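Local atomic coordinates of DNA mismatch repair protein PMS1 (Saccharomyces cerevisiae, PDB entry 3H4L), a protein that binds an ATP analogue through a GHKL-type ATPase fold and, as a MutL-family protein, probably acts in DNA mismatch repair. Residues B[14-19]-B[154-159]; B[182-187]-B[317-322]; B[219-224]-B[282-287]. All coordinates share one frame; numbering follows the deposited sequence.

Interaction 1 is a surface contact of the GHKL ATPase part, where the first helix meets a loop through one charged-to-carbonyl hydrogen bond and close polar-to-methylene packing. Interactions 2 and 3 are buried and lie on the other side of the chain's centre, their centres about 34 to 35 Å from that of interaction 1 but about 10 Å from each other. They set two different helices against neighbouring strands of one four-stranded sheet, and neither has a hydrogen bond between its segments: interaction 2 rests on aliphatic groups against a ring and an amide, interaction 3 on a guanidinium laid over a phenyl ring. In sequence, interaction 3 is nested within the loop that interaction 2 closes.

Interaction 1 of 3, residues B[14-19]-B[154-159]; sequences VHRITS and HNLPVR
Arg16 reaches from its helix across to Asn155 and donates its NE-H to the backbone carbonyl, with Arg16 NE to Asn155 O measuring 2.9 Å. The donor lies nearly along the C=O axis, yet the N-H...O angle is only 131° and the oxygen sits 30° out of the guanidinium plane, so the bond is bent on the donor side. Before the guanidinium, the aliphatic stem runs alongside the Asn155 amide in the opposite sense. Arg16 CG and Arg16 CD both lie 3.2 Å from Asn155 ND2, a close approach of methylenes to the amide nitrogen that may be partly coordinate error. A methyl closes the edge of the guanidinium: Leu156 CD2 lies near its plane, 3.9 Å from Arg16 NE.

Each partner has a further polar contact. The Arg16 chain stays extended to CD and then bends at chi3 (81°), carrying the guanidinium out of line with the stem; its NH1 forms a salt bridge with Asp13 of the same helix. Asn155 ND2 donates to Gly107 O, which gives the amide that the arginine stem packs against a second partner. Leu156 also rests on Ile108 and occupies the N-cap position of helix 157-164. The contact thus fastens helix 11-22, close to the start of the chain, to the connection between strand 144-150 and helix 157-164, a helix-to-loop junction on the surface of the GHKL ATPase fold.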
ATOM      1  N   VAL B  14      28.071 -18.492 -15.455  1.00 37.06           N
ATOM      2  CA  VAL B  14      28.914 -17.364 -15.091  1.00 34.75           C
ATOM      3  C   VAL B  14      28.095 -16.101 -15.206  1.00 34.95           C
ATOM      4  O   VAL B  14      28.156 -15.234 -14.339  1.00 33.81           O
ATOM      5  CB  VAL B  14      30.097 -17.212 -16.026  1.00 30.37           C
ATOM      6  CG1 VAL B  14      30.896 -16.006 -15.630  1.00 28.23           C
ATOM      7  CG2 VAL B  14      30.943 -18.448 -15.976  1.00 31.96           C
ATOM      8  N   HIS B  15      27.331 -16.002 -16.288  1.00 34.81           N
ATOM      9  CA  HIS B  15      26.495 -14.830 -16.513  1.00 33.55           C
ATOM     10  C   HIS B  15      25.404 -14.764 -15.451  1.00 32.01           C
ATOM     11  O   HIS B  15      25.080 -13.695 -14.958  1.00 32.69           O
ATOM     12  CB  HIS B  15      25.898 -14.875 -17.926  1.00 31.41           C
ATOM     13  CG  HIS B  15      24.738 -13.948 -18.134  1.00 31.88           C
ATOM     14  ND1 HIS B  15      24.794 -12.601 -17.842  1.00 31.34           N
ATOM     15  CD2 HIS B  15      23.490 -14.181 -18.606  1.00 29.97           C
ATOM     16  CE1 HIS B  15      23.627 -12.046 -18.124  1.00 31.71           C
ATOM     17  NE2 HIS B  15      22.818 -12.982 -18.588  1.00 28.50           N
ATOM     18  N   ARG B  16      24.866 -15.919 -15.081  1.00 32.02           N
ATOM     19  CA  ARG B  16      23.806 -15.996 -14.081  1.00 30.13           C
ATOM     20  C   ARG B  16      24.283 -15.533 -12.714  1.00 30.42           C
ATOM     21  O   ARG B  16      23.655 -14.691 -12.061  1.00 29.95           O
ATOM     22  CB  ARG B  16      23.311 -17.432 -13.966  1.00 30.32           C
ATOM     23  CG  ARG B  16      21.881 -17.541 -13.494  1.00 33.57           C
ATOM     24  CD  ARG B  16      21.456 -18.983 -13.278  1.00 34.20           C
ATOM     25  NE  ARG B  16      21.929 -19.452 -11.989  1.00 36.26           N
ATOM     26  CZ  ARG B  16      22.941 -20.289 -11.821  1.00 35.94           C
ATOM     27  NH1 ARG B  16      23.587 -20.763 -12.877  1.00 35.95           N
ATOM     28  NH2 ARG B  16      23.318 -20.623 -10.588  1.00 37.76           N
ATOM     29  N   ILE B  17      25.398 -16.113 -12.286  1.00 29.40           N
ATOM     30  CA  ILE B  17      26.011 -15.816 -11.004  1.00 28.81           C
ATOM     31  C   ILE B  17      26.472 -14.363 -10.911  1.00 30.07           C
ATOM     32  O   ILE B  17      26.196 -13.689  -9.914  1.00 31.55           O
ATOM     33  CB  ILE B  17      27.201 -16.773 -10.761  1.00 29.82           C
ATOM     34  CG1 ILE B  17      26.670 -18.206 -10.658  1.00 28.95           C
ATOM     35  CG2 ILE B  17      27.974 -16.384  -9.496  1.00 26.96           C
ATOM     36  CD1 ILE B  17      27.760 -19.242 -10.628  1.00 28.39           C
ATOM     37  N   THR B  18      27.163 -13.879 -11.942  1.00 29.79           N
ATOM     38  CA  THR B  18      27.654 -12.504 -11.954  1.00 29.00           C
ATOM     39  C   THR B  18      26.502 -11.515 -11.887  1.00 29.74           C
ATOM     40  O   THR B  18      26.527 -10.575 -11.092  1.00 28.18           O
ATOM     41  CB  THR B  18      28.436 -12.184 -13.225  1.00 28.40           C
ATOM     42  OG1 THR B  18      29.426 -13.191 -13.443  1.00 30.00           O
ATOM     43  CG2 THR B  18      29.121 -10.829 -13.099  1.00 27.25           C
ATOM     44  N   SER B  19      25.488 -11.716 -12.724  1.00 29.39           N
ATOM     45  CA  SER B  19      24.369 -10.788 -12.700  1.00 32.31           C
ATOM     46  C   SER B  19      23.708 -10.863 -11.314  1.00 30.28           C
ATOM     47  O   SER B  19      23.123  -9.892 -10.843  1.00 29.13           O
ATOM     48  CB  SER B  19      23.388 -11.088 -13.845  1.00 32.44           C
ATOM     49  OG  SER B  19      22.807 -12.363 -13.706  1.00 39.28           O
ATOM     50  N   HIS B 154      14.435 -16.257  -9.994  1.00 34.30           N
ATOM     51  CA  HIS B 154      13.811 -17.525 -10.334  1.00 36.26           C
ATOM     52  C   HIS B 154      14.835 -18.627 -10.614  1.00 36.66           C
ATOM     53  O   HIS B 154      14.494 -19.811 -10.593  1.00 38.23           O
ATOM     54  CB  HIS B 154      12.899 -17.349 -11.554  1.00 36.90           C
ATOM     55  CG  HIS B 154      13.634 -17.305 -12.853  1.00 37.34           C
ATOM     56  ND1 HIS B 154      13.818 -18.420 -13.638  1.00 39.80           N
ATOM     57  CD2 HIS B 154      14.279 -16.292 -13.479  1.00 38.85           C
ATOM     58  CE1 HIS B 154      14.546 -18.098 -14.692  1.00 39.69           C
ATOM     59  NE2 HIS B 154      14.840 -16.812 -14.619  1.00 38.82           N
ATOM     60  N   ASN B 155      16.076 -18.245 -10.895  1.00 36.67           N
ATOM     61  CA  ASN B 155      17.122 -19.229 -11.170  1.00 36.94           C
ATOM     62  C   ASN B 155      18.273 -19.145 -10.164  1.00 38.22           C
ATOM     63  O   ASN B 155      19.432 -19.376 -10.498  1.00 37.65           O
ATOM     64  CB  ASN B 155      17.643 -19.069 -12.601  1.00 36.57           C
ATOM     65  CG  ASN B 155      18.064 -17.651 -12.917  1.00 36.36           C
ATOM     66  OD1 ASN B 155      17.748 -16.721 -12.177  1.00 39.22           O
ATOM     67  ND2 ASN B 155      18.768 -17.473 -14.028  1.00 32.96           N
ATOM     68  N   LEU B 156      17.925 -18.791  -8.932  1.00 38.78           N
ATOM     69  CA  LEU B 156      18.858 -18.708  -7.813  1.00 39.15           C
ATOM     70  C   LEU B 156      17.994 -19.197  -6.667  1.00 39.36           C
ATOM     71  O   LEU B 156      17.681 -18.446  -5.745  1.00 40.03           O
ATOM     72  CB  LEU B 156      19.292 -17.266  -7.547  1.00 37.93           C
ATOM     73  CG  LEU B 156      20.220 -16.616  -8.566  1.00 38.34           C
ATOM     74  CD1 LEU B 156      20.549 -15.196  -8.137  1.00 36.41           C
ATOM     75  CD2 LEU B 156      21.478 -17.439  -8.676  1.00 39.19           C
ATOM     76  N   PRO B 157      17.598 -20.477  -6.718  1.00 39.52           N
ATOM     77  CA  PRO B 157      16.750 -21.159  -5.736  1.00 39.00           C
ATOM     78  C   PRO B 157      16.995 -20.718  -4.309  1.00 39.75           C
ATOM     79  O   PRO B 157      16.060 -20.376  -3.587  1.00 38.44           O
ATOM     80  CB  PRO B 157      17.092 -22.627  -5.948  1.00 38.22           C
ATOM     81  CG  PRO B 157      17.403 -22.688  -7.385  1.00 41.12           C
ATOM     82  CD  PRO B 157      18.271 -21.464  -7.577  1.00 40.00           C
ATOM     83  N   VAL B 158      18.257 -20.733  -3.902  1.00 40.98           N
ATOM     84  CA  VAL B 158      18.596 -20.336  -2.547  1.00 42.31           C
ATOM     85  C   VAL B 158      18.182 -18.897  -2.262  1.00 41.75           C
ATOM     86  O   VAL B 158      17.508 -18.644  -1.275  1.00 43.03           O
ATOM     87  CB  VAL B 158      20.105 -20.505  -2.268  1.00 44.13           C
ATOM     88  CG1 VAL B 158      20.416 -20.132  -0.829  1.00 42.66           C
ATOM     89  CG2 VAL B 158      20.518 -21.943  -2.536  1.00 43.58           C
ATOM     90  N   ARG B 159      18.568 -17.958  -3.120  1.00 42.54           N
ATOM     91  CA  ARG B 159      18.208 -16.555  -2.902  1.00 43.17           C
ATOM     92  C   ARG B 159      16.703 -16.312  -2.964  1.00 43.71           C
ATOM     93  O   ARG B 159      16.156 -15.558  -2.153  1.00 43.03           O
ATOM     94  CB  ARG B 159      18.894 -15.643  -3.916  1.00 42.75           C
ATOM     95  CG  ARG B 159      18.618 -14.172  -3.663  1.00 45.74           C
ATOM     96  CD  ARG B 159      19.911 -13.390  -3.611  1.00 49.31           C
ATOM     97  NE  ARG B 159      20.526 -13.223  -4.922  1.00 50.85           N
ATOM     98  CZ  ARG B 159      21.822 -13.002  -5.110  1.00 52.14           C
ATOM     99  NH1 ARG B 159      22.645 -12.929  -4.081  1.00 54.01           N
ATOM    100  NH2 ARG B 159      22.296 -12.838  -6.329  1.00 56.53           N
TER

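Interaction 2 of 3, residues B[182-187]-B[317-322]; sequences AIINAA and FLNLEL
Ile183 meets the Phe317 ring with the end of its longer branch. Its CB points toward the strand and divides there. The short branch grazes the ring, with Ile183 CG2 4.2 Å from Phe317 CD2. The longer one, placed beside the backbone N (chi1 -64°) and then fully extended, brings Ile183 CD1 to 3.5 Å from Phe317 CE2 and 3.9 Å from Phe317 CD2. The methyl approaches obliquely, and the two side chains cross at about a right angle.

One residue on, Ile184 sets its CD1 against an amide: it lies 3.8 Å from Asn319 OD1 and 4.0 Å from Asn319 CG. Although buried, this amide has polar partners at both ends. Asn319 ND2 donates to Glu321 OE1 at 3.0 Å with an N-H...O angle of 152°, the acceptor lying in the amide plane, and Asn319 OD1 accepts from the backbone N of Lys289. A leucine in place of Asn319 would probably leave both Glu321 OE1 and the Lys289 N-H without these mates.

Tyr286 of the adjacent strand touches Ile183, Ile184 and Asn319. The contact sets the C-terminal end of helix 167-184 against strand 316-321, an inner strand of the four-stranded sheet, consistent with the junction between the ATPase part and the S5-like domain of MutL-family proteins.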
ATOM      1  N   ALA B 182      11.929  10.047  -3.301  1.00 39.81           N
ATOM      2  CA  ALA B 182      10.760  10.921  -3.325  1.00 40.71           C
ATOM      3  C   ALA B 182      10.908  12.204  -2.523  1.00 41.71           C
ATOM      4  O   ALA B 182      10.335  13.235  -2.882  1.00 42.30           O
ATOM      5  CB  ALA B 182       9.535  10.158  -2.838  1.00 40.87           C
ATOM      6  N   ILE B 183      11.658  12.156  -1.433  1.00 40.76           N
ATOM      7  CA  ILE B 183      11.805  13.357  -0.640  1.00 41.71           C
ATOM      8  C   ILE B 183      12.683  14.415  -1.306  1.00 44.16           C
ATOM      9  O   ILE B 183      12.412  15.610  -1.192  1.00 45.99           O
ATOM     10  CB  ILE B 183      12.352  13.030   0.748  1.00 40.42           C
ATOM     11  CG1 ILE B 183      11.334  12.171   1.496  1.00 38.47           C
ATOM     12  CG2 ILE B 183      12.634  14.312   1.516  1.00 37.95           C
ATOM     13  CD1 ILE B 183      11.791  11.734   2.855  1.00 38.50           C
ATOM     14  N   ILE B 184      13.717  13.991  -2.023  1.00 45.38           N
ATOM     15  CA  ILE B 184      14.602  14.952  -2.661  1.00 47.33           C
ATOM     16  C   ILE B 184      14.161  15.369  -4.058  1.00 48.48           C
ATOM     17  O   ILE B 184      14.464  16.473  -4.500  1.00 50.10           O
ATOM     18  CB  ILE B 184      16.033  14.408  -2.760  1.00 48.08           C
ATOM     19  CG1 ILE B 184      16.999  15.533  -3.155  1.00 50.03           C
ATOM     20  CG2 ILE B 184      16.094  13.300  -3.793  1.00 47.81           C
ATOM     21  CD1 ILE B 184      17.171  16.621  -2.096  1.00 48.25           C
ATOM     22  N   ASN B 185      13.445  14.499  -4.755  1.00 49.56           N
ATOM     23  CA  ASN B 185      13.006  14.818  -6.107  1.00 50.55           C
ATOM     24  C   ASN B 185      11.647  15.505  -6.203  1.00 51.82           C
ATOM     25  O   ASN B 185      10.645  14.909  -6.608  1.00 51.34           O
ATOM     26  CB  ASN B 185      13.037  13.561  -6.967  1.00 49.18           C
ATOM     27  CG  ASN B 185      14.448  13.076  -7.215  1.00 49.12           C
ATOM     28  OD1 ASN B 185      15.214  13.707  -7.942  1.00 50.49           O
ATOM     29  ND2 ASN B 185      14.808  11.958  -6.597  1.00 48.01           N
ATOM     30  N   ALA B 186      11.657  16.783  -5.839  1.00 52.15           N
ATOM     31  CA  ALA B 186      10.489  17.648  -5.855  1.00 51.73           C
ATOM     32  C   ALA B 186       9.862  17.771  -7.246  1.00 50.46           C
ATOM     33  O   ALA B 186       8.642  17.782  -7.391  1.00 51.44           O
ATOM     34  CB  ALA B 186      10.891  19.023  -5.355  1.00 52.92           C
ATOM     35  N   ALA B 187      10.705  17.874  -8.266  1.00 48.25           N
ATOM     36  CA  ALA B 187      10.237  18.012  -9.637  1.00 46.58           C
ATOM     37  C   ALA B 187       9.675  16.701 -10.184  1.00 45.90           C
ATOM     38  O   ALA B 187       9.314  16.614 -11.363  1.00 45.68           O
ATOM     39  CB  ALA B 187      11.386  18.496 -10.522  1.00 44.59           C
ATOM     40  N   PHE B 317      17.523  14.956   6.804  1.00 52.36           N
ATOM     41  CA  PHE B 317      17.093  15.232   5.438  1.00 51.31           C
ATOM     42  C   PHE B 317      17.953  16.404   4.985  1.00 50.17           C
ATOM     43  O   PHE B 317      17.509  17.553   4.986  1.00 49.91           O
ATOM     44  CB  PHE B 317      15.617  15.639   5.386  1.00 51.46           C
ATOM     45  CG  PHE B 317      14.687  14.616   5.948  1.00 51.78           C
ATOM     46  CD1 PHE B 317      14.114  14.798   7.202  1.00 53.38           C
ATOM     47  CD2 PHE B 317      14.386  13.465   5.231  1.00 53.33           C
ATOM     48  CE1 PHE B 317      13.249  13.846   7.738  1.00 54.27           C
ATOM     49  CE2 PHE B 317      13.520  12.501   5.756  1.00 54.01           C
ATOM     50  CZ  PHE B 317      12.952  12.693   7.011  1.00 54.79           C
ATOM     51  N   LEU B 318      19.191  16.116   4.610  1.00 49.80           N
ATOM     52  CA  LEU B 318      20.082  17.181   4.191  1.00 50.17           C
ATOM     53  C   LEU B 318      20.634  17.025   2.798  1.00 49.64           C
ATOM     54  O   LEU B 318      21.106  15.956   2.416  1.00 49.03           O
ATOM     55  CB  LEU B 318      21.238  17.302   5.176  1.00 48.57           C
ATOM     56  CG  LEU B 318      20.804  17.587   6.608  1.00 48.55           C
ATOM     57  CD1 LEU B 318      22.037  17.764   7.460  1.00 48.67           C
ATOM     58  CD2 LEU B 318      19.939  18.835   6.654  1.00 48.43           C
ATOM     59  N   ASN B 319      20.571  18.106   2.037  1.00 50.94           N
ATOM     60  CA  ASN B 319      21.101  18.093   0.688  1.00 52.38           C
ATOM     61  C   ASN B 319      22.343  18.959   0.633  1.00 53.04           C
ATOM     62  O   ASN B 319      22.305  20.126   1.028  1.00 52.33           O
ATOM     63  CB  ASN B 319      20.080  18.629  -0.318  1.00 51.95           C
ATOM     64  CG  ASN B 319      20.626  18.655  -1.743  1.00 50.79           C
ATOM     65  OD1 ASN B 319      20.883  17.607  -2.348  1.00 46.58           O
ATOM     66  ND2 ASN B 319      20.822  19.858  -2.276  1.00 48.53           N
ATOM     67  N   LEU B 320      23.443  18.367   0.167  1.00 55.43           N
ATOM     68  CA  LEU B 320      24.706  19.077   0.010  1.00 57.90           C
ATOM     69  C   LEU B 320      24.780  19.446  -1.461  1.00 59.37           C
ATOM     70  O   LEU B 320      24.871  18.573  -2.332  1.00 59.75           O
ATOM     71  CB  LEU B 320      25.907  18.195   0.374  1.00 57.74           C
ATOM     72  CG  LEU B 320      25.982  17.576   1.770  1.00 58.78           C
ATOM     73  CD1 LEU B 320      27.423  17.176   2.064  1.00 57.02           C
ATOM     74  CD2 LEU B 320      25.493  18.573   2.814  1.00 59.54           C
ATOM     75  N   GLU B 321      24.715  20.746  -1.724  1.00 61.07           N
ATOM     76  CA  GLU B 321      24.760  21.270  -3.075  1.00 63.00           C
ATOM     77  C   GLU B 321      26.133  21.895  -3.298  1.00 64.53           C
ATOM     78  O   GLU B 321      26.574  22.740  -2.520  1.00 64.57           O
ATOM     79  CB  GLU B 321      23.662  22.324  -3.248  1.00 64.33           C
ATOM     80  CG  GLU B 321      23.315  22.680  -4.686  1.00 65.13           C
ATOM     81  CD  GLU B 321      22.657  21.531  -5.420  1.00 67.38           C
ATOM     82  OE1 GLU B 321      21.620  21.029  -4.933  1.00 65.63           O
ATOM     83  OE2 GLU B 321      23.179  21.129  -6.484  1.00 69.84           O
ATOM     84  N   LEU B 322      26.815  21.461  -4.351  1.00 66.17           N
ATOM     85  CA  LEU B 322      28.133  21.993  -4.679  1.00 68.15           C
ATOM     86  C   LEU B 322      28.520  21.553  -6.089  1.00 69.92           C
ATOM     87  O   LEU B 322      27.857  20.702  -6.690  1.00 69.95           O
ATOM     88  CB  LEU B 322      29.184  21.500  -3.675  1.00 67.16           C
ATOM     89  CG  LEU B 322      29.684  20.058  -3.796  1.00 66.70           C
ATOM     90  CD1 LEU B 322      30.888  19.865  -2.895  1.00 66.00           C
ATOM     91  CD2 LEU B 322      28.575  19.088  -3.437  1.00 65.64           C
TER

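Interaction 3 of 3, residues B[219-224]-B[282-287]; sequences SVFGAG and RQFIYV
Phe221 and Arg282 form the dense part of this contact, the guanidinium lying over one face of the phenyl ring. The two planes are 21° apart, and Arg282 CZ comes within 3.3 Å of Phe221 CD1, which stands over the centre of the guanidinium. Further up the arginine stem, Arg282 CD makes a CH-pi contact, 4.0 Å from the centroid of the Phe221 ring and 14° off its normal. Between these two points, Arg282 NE is 3.5 Å from Phe221 CE1, so the arginine follows the CD1-CE1-CZ side of the ring. A bend at chi3 (-60°) brings the end of the otherwise extended arginine along the ring, and the two side chains slide past each other in opposite directions. On the opposite face Val220 CG1 stands 3.4 Å above the Phe221 ring plane, toward the rim.

The touch with Phe284 is looser. Its CE1 meets Phe221 CZ at 4.1 Å, an oblique touch between two rings with little shared surface. At the other margin Gly222, with positive phi, leaves the helical conformation, and Ala223 beyond it is exposed. The second subunit approaches both parts: its Glu72 packs on Arg282, its His15 on Ala223, and its His78 hydrogen-bonds to Val220 O. Arg282 NH2 also lies close to Arg277 NH2, a pair of like charges.

Inward, Ile183 of helix 167-184 and Phe317 of strand 316-321 both touch Phe221, and Phe317 also meets Phe284 with nearly parallel rings. Helix 213-221 therefore packs, through Phe221, beside helix 167-184 and against strand 283-287, an outermost strand of the four-stranded sheet, with strand 316-321 as its neighbour.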
ATOM      1  N   SER B 219       4.132  14.159   3.257  1.00 51.24           N
ATOM      2  CA  SER B 219       3.350  13.162   2.537  1.00 51.59           C
ATOM      3  C   SER B 219       3.914  11.786   2.860  1.00 52.63           C
ATOM      4  O   SER B 219       3.184  10.854   3.196  1.00 55.37           O
ATOM      5  CB  SER B 219       3.448  13.392   1.029  1.00 49.09           C
ATOM      6  OG  SER B 219       3.048  14.704   0.695  1.00 49.11           O
ATOM      7  N   VAL B 220       5.232  11.680   2.768  1.00 52.27           N
ATOM      8  CA  VAL B 220       5.934  10.432   2.995  1.00 51.92           C
ATOM      9  C   VAL B 220       6.009   9.973   4.449  1.00 52.75           C
ATOM     10  O   VAL B 220       6.211   8.792   4.706  1.00 53.99           O
ATOM     11  CB  VAL B 220       7.368  10.528   2.373  1.00 51.15           C
ATOM     12  CG1 VAL B 220       8.270   9.427   2.895  1.00 50.35           C
ATOM     13  CG2 VAL B 220       7.269  10.454   0.851  1.00 47.59           C
ATOM     14  N   PHE B 221       5.831  10.882   5.401  1.00 53.31           N
ATOM     15  CA  PHE B 221       5.918  10.492   6.808  1.00 53.64           C
ATOM     16  C   PHE B 221       4.805  11.038   7.692  1.00 55.63           C
ATOM     17  O   PHE B 221       4.956  11.102   8.914  1.00 54.70           O
ATOM     18  CB  PHE B 221       7.261  10.924   7.382  1.00 53.16           C
ATOM     19  CG  PHE B 221       8.425  10.117   6.885  1.00 53.84           C
ATOM     20  CD1 PHE B 221       8.627   8.816   7.330  1.00 53.23           C
ATOM     21  CD2 PHE B 221       9.340  10.668   5.992  1.00 53.18           C
ATOM     22  CE1 PHE B 221       9.722   8.082   6.899  1.00 53.67           C
ATOM     23  CE2 PHE B 221      10.438   9.938   5.555  1.00 53.17           C
ATOM     24  CZ  PHE B 221      10.629   8.645   6.009  1.00 52.79           C
ATOM     25  N   GLY B 222       3.694  11.426   7.072  1.00 57.76           N
ATOM     26  CA  GLY B 222       2.565  11.952   7.815  1.00 59.35           C
ATOM     27  C   GLY B 222       2.905  13.211   8.584  1.00 61.73           C
ATOM     28  O   GLY B 222       4.017  13.737   8.468  1.00 61.16           O
ATOM     29  N   ALA B 223       1.941  13.683   9.378  1.00 63.29           N
ATOM     30  CA  ALA B 223       2.089  14.888  10.191  1.00 63.48           C
ATOM     31  C   ALA B 223       3.194  14.772  11.237  1.00 63.60           C
ATOM     32  O   ALA B 223       3.737  15.780  11.696  1.00 63.83           O
ATOM     33  CB  ALA B 223       0.770  15.215  10.868  1.00 63.50           C
ATOM     34  N   GLY B 224       3.522  13.548  11.625  1.00 63.40           N
ATOM     35  CA  GLY B 224       4.578  13.368  12.603  1.00 64.49           C
ATOM     36  C   GLY B 224       5.924  13.568  11.935  1.00 64.81           C
ATOM     37  O   GLY B 224       6.938  13.787  12.598  1.00 64.81           O
ATOM     38  N   ARG B 282      15.806   6.976  10.437  1.00 55.85           N
ATOM     39  CA  ARG B 282      15.281   7.949   9.493  1.00 55.84           C
ATOM     40  C   ARG B 282      16.308   9.021   9.130  1.00 55.81           C
ATOM     41  O   ARG B 282      16.123  10.201   9.440  1.00 54.64           O
ATOM     42  CB  ARG B 282      14.020   8.597  10.075  1.00 56.33           C
ATOM     43  CG  ARG B 282      13.190   9.386   9.068  1.00 58.12           C
ATOM     44  CD  ARG B 282      11.845   9.828   9.653  1.00 58.56           C
ATOM     45  NE  ARG B 282      11.029   8.693  10.080  1.00 59.79           N
ATOM     46  CZ  ARG B 282       9.753   8.775  10.452  1.00 59.76           C
ATOM     47  NH1 ARG B 282       9.118   9.944  10.454  1.00 57.46           N
ATOM     48  NH2 ARG B 282       9.109   7.678  10.821  1.00 60.51           N
ATOM     49  N   GLN B 283      17.381   8.608   8.457  1.00 55.00           N
ATOM     50  CA  GLN B 283      18.431   9.544   8.063  1.00 54.20           C
ATOM     51  C   GLN B 283      18.725   9.503   6.550  1.00 53.22           C
ATOM     52  O   GLN B 283      19.152   8.480   6.017  1.00 52.85           O
ATOM     53  CB  GLN B 283      19.704   9.250   8.872  1.00 53.49           C
ATOM     54  CG  GLN B 283      19.449   8.996  10.365  1.00 53.40           C
ATOM     55  CD  GLN B 283      20.719   9.025  11.209  1.00 52.80           C
ATOM     56  OE1 GLN B 283      21.722   8.396  10.873  1.00 53.11           O
ATOM     57  NE2 GLN B 283      20.670   9.751  12.320  1.00 49.62           N
ATOM     58  N   PHE B 284      18.490  10.629   5.871  1.00 50.96           N
ATOM     59  CA  PHE B 284      18.719  10.743   4.425  1.00 49.00           C
ATOM     60  C   PHE B 284      19.670  11.897   4.103  1.00 49.74           C
ATOM     61  O   PHE B 284      19.490  13.019   4.591  1.00 48.95           O
ATOM     62  CB  PHE B 284      17.407  11.004   3.671  1.00 45.52           C
ATOM     63  CG  PHE B 284      16.366   9.950   3.873  1.00 44.17           C
ATOM     64  CD1 PHE B 284      15.569   9.952   5.003  1.00 44.15           C
ATOM     65  CD2 PHE B 284      16.177   8.949   2.923  1.00 44.46           C
ATOM     66  CE1 PHE B 284      14.594   8.973   5.187  1.00 42.92           C
ATOM     67  CE2 PHE B 284      15.203   7.965   3.102  1.00 43.31           C
ATOM     68  CZ  PHE B 284      14.412   7.980   4.236  1.00 41.52           C
ATOM     69  N   ILE B 285      20.662  11.627   3.261  1.00 49.59           N
ATOM     70  CA  ILE B 285      21.635  12.645   2.860  1.00 50.86           C
ATOM     71  C   ILE B 285      21.766  12.658   1.351  1.00 49.70           C
ATOM     72  O   ILE B 285      21.885  11.607   0.712  1.00 49.11           O
ATOM     73  CB  ILE B 285      23.018  12.349   3.406  1.00 51.88           C
ATOM     74  CG1 ILE B 285      23.409  10.949   2.932  1.00 54.47           C
ATOM     75  CG2 ILE B 285      23.029  12.491   4.911  1.00 51.24           C
ATOM     76  CD1 ILE B 285      24.645  10.410   3.495  1.00 55.68           C
ATOM     77  N   TYR B 286      21.772  13.852   0.784  1.00 49.06           N
ATOM     78  CA  TYR B 286      21.886  13.977  -0.650  1.00 49.50           C
ATOM     79  C   TYR B 286      22.970  14.954  -1.084  1.00 50.42           C
ATOM     80  O   TYR B 286      23.203  15.979  -0.445  1.00 47.57           O
ATOM     81  CB  TYR B 286      20.564  14.445  -1.246  1.00 49.12           C
ATOM     82  CG  TYR B 286      19.339  13.725  -0.749  1.00 47.19           C
ATOM     83  CD1 TYR B 286      18.777  14.038   0.486  1.00 45.11           C
ATOM     84  CD2 TYR B 286      18.691  12.788  -1.552  1.00 46.15           C
ATOM     85  CE1 TYR B 286      17.590  13.450   0.897  1.00 47.11           C
ATOM     86  CE2 TYR B 286      17.511  12.192  -1.149  1.00 45.46           C
ATOM     87  CZ  TYR B 286      16.957  12.533   0.070  1.00 45.62           C
ATOM     88  OH  TYR B 286      15.731  12.021   0.426  1.00 42.58           O
ATOM     89  N   VAL B 287      23.631  14.614  -2.184  1.00 52.11           N
ATOM     90  CA  VAL B 287      24.657  15.463  -2.763  1.00 53.71           C
ATOM     91  C   VAL B 287      24.168  15.686  -4.186  1.00 54.59           C
ATOM     92  O   VAL B 287      24.138  14.764  -5.006  1.00 54.30           O
ATOM     93  CB  VAL B 287      26.033  14.780  -2.762  1.00 53.74           C
ATOM     94  CG1 VAL B 287      27.064  15.679  -3.441  1.00 55.31           C
ATOM     95  CG2 VAL B 287      26.452  14.490  -1.333  1.00 52.90           C
TER